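Local coordinates for protein dioxygenase (Pseudomonas brassicacearum, PDB 5V2D) that probably cleaves the central double bond of lignin-derived stilbenes with molecular oxygen, using a bound iron ion, at residues I145-G149 / V150-L154. Residues are numbered along the deposited sequence; the frame is centred on the assembly and turned at random.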
loop_
_atom_site.group_PDB
_atom_site.type_symbol
_atom_site.label_atom_id
_atom_site.label_comp_id
_atom_site.label_asym_id
_atom_site.label_seq_id
_atom_site.Cartn_x
_atom_site.Cartn_y
_atom_site.Cartn_z
ATOM N N ILE A 145 3.801 -9.832 -0.610
ATOM C CA ILE A 145 3.876 -10.596 0.638
ATOM C C ILE A 145 4.319 -12.010 0.346
ATOM O O ILE A 145 3.918 -12.568 -0.664
ATOM C CB ILE A 145 2.517 -10.588 1.372
ATOM C CG1 ILE A 145 2.699 -10.888 2.822
ATOM C CG2 ILE A 145 1.501 -11.576 0.757
ATOM C CD1 ILE A 145 1.453 -10.706 3.639
ATOM N N PRO A 146 5.184 -12.596 1.197
ATOM C CA PRO A 146 5.517 -14.023 1.013
ATOM C C PRO A 146 4.376 -14.907 1.471
ATOM O O PRO A 146 3.779 -14.664 2.492
ATOM C CB PRO A 146 6.740 -14.265 1.974
ATOM C CG PRO A 146 7.157 -12.933 2.390
ATOM C CD PRO A 146 5.917 -12.050 2.333
ATOM N N HIS A 147 4.095 -15.943 0.703
ATOM C CA HIS A 147 3.037 -16.906 1.097
ATOM C C HIS A 147 3.273 -18.229 0.358
ATOM O O HIS A 147 3.448 -18.276 -0.855
ATOM C CB HIS A 147 1.638 -16.342 0.800
ATOM C CG HIS A 147 0.556 -17.380 0.871
ATOM N ND1 HIS A 147 0.112 -17.885 2.082
ATOM C CD2 HIS A 147 -0.109 -18.049 -0.111
ATOM C CE1 HIS A 147 -0.836 -18.788 1.837
ATOM N NE2 HIS A 147 -0.989 -18.917 0.522
ATOM N N ASN A 148 3.330 -19.321 1.146
ATOM C CA ASN A 148 3.373 -20.693 0.611
ATOM C C ASN A 148 4.421 -20.864 -0.455
ATOM O O ASN A 148 4.153 -21.388 -1.562
ATOM C CB ASN A 148 1.959 -21.004 0.049
ATOM C CG ASN A 148 1.726 -22.466 -0.242
ATOM O OD1 ASN A 148 2.403 -23.316 0.307
ATOM N ND2 ASN A 148 0.729 -22.754 -1.121
ATOM N N GLY A 149 5.612 -20.376 -0.175
ATOM C CA GLY A 149 6.761 -20.626 -1.009
ATOM C C GLY A 149 6.938 -19.715 -2.222
ATOM O O GLY A 149 7.850 -19.895 -3.014
ATOM N N VAL A 150 6.034 -18.743 -2.373
ATOM C CA VAL A 150 6.179 -17.721 -3.398
ATOM C C VAL A 150 6.053 -16.315 -2.819
ATOM O O VAL A 150 5.657 -16.106 -1.662
ATOM C CB VAL A 150 5.163 -17.927 -4.569
ATOM C CG1 VAL A 150 5.329 -19.286 -5.190
ATOM C CG2 VAL A 150 3.730 -17.731 -4.149
ATOM N N LEU A 151 6.415 -15.326 -3.658
ATOM C CA LEU A 151 6.088 -13.925 -3.376
ATOM C C LEU A 151 4.784 -13.580 -4.149
ATOM O O LEU A 151 4.708 -13.828 -5.355
ATOM C CB LEU A 151 7.190 -13.018 -3.908
ATOM C CG LEU A 151 7.033 -11.545 -3.402
ATOM C CD1 LEU A 151 7.347 -11.443 -1.936
ATOM C CD2 LEU A 151 7.904 -10.599 -4.181
ATOM N N LEU A 152 3.795 -13.043 -3.436
ATOM C CA LEU A 152 2.563 -12.584 -4.084
ATOM C C LEU A 152 2.672 -11.092 -4.337
ATOM O O LEU A 152 3.034 -10.338 -3.420
ATOM C CB LEU A 152 1.383 -12.815 -3.211
ATOM C CG LEU A 152 1.080 -14.317 -2.974
ATOM C CD1 LEU A 152 -0.141 -14.378 -2.060
ATOM C CD2 LEU A 152 0.930 -15.099 -4.266
ATOM N N ALA A 153 2.475 -10.699 -5.555
ATOM C CA ALA A 153 2.334 -9.302 -5.963
ATOM C C ALA A 153 0.855 -9.060 -6.167
ATOM O O ALA A 153 0.164 -9.766 -6.937
ATOM C CB ALA A 153 3.078 -9.014 -7.260
ATOM N N LEU A 154 0.323 -8.108 -5.417
ATOM C CA LEU A 154 -1.107 -7.970 -5.238
ATOM C C LEU A 154 -1.626 -6.606 -5.749
ATOM O O LEU A 154 -0.988 -5.559 -5.578
ATOM C CB LEU A 154 -1.466 -8.097 -3.800
ATOM C CG LEU A 154 -0.967 -9.378 -3.121
ATOM C CD1 LEU A 154 -0.069 -8.991 -1.921
ATOM C CD2 LEU A 154 -2.166 -10.164 -2.625
#
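Leu-152 CD1 comes obliquely to the His-147 ring, 4.2 Å from His-147 CD2 and 3.9 Å from His-147 CB; CB of the adjacent Asn-148 lies over one ring face, 3.6 Å above the plane and near the edge. His-147 shares a sheet face with Ile-145, Val-150 and Leu-152; chi1 of 166°, CG anti to the backbone N, swings the ring beside its own carbonyl carbon. The Ile-145 and Leu-154 side chains meet at an angle, CG2 against CD1 at 4.0 Å, and Ile-145 CG2 also touches Leu-152 CB. Val-150 CG2 packs on His-147 O at 3.4 Å. On the other face sit Pro-146, which touches Cys-497 and Ala-499 of strand 496-500, and Leu-151, whose CD1 folds back to 3.8 Å from Ile-145 O. Ile-145 and Leu-152 exchange two backbone hydrogen bonds, as do His-147 and Val-150. His-147 N to Val-150 O is short (2.8 Å) and nearly straight, whereas Val-150 N sits 49° out of the His-147 carbonyl plane. This is a beta hairpin with a two-residue loop (Asn-148 and Gly-149, positive phi), closed by a type I' turn, joining the first two strands of a four-stranded antiparallel sheet, a blade of the beta-propeller characteristic of carotenoid-cleavage-type oxygenases.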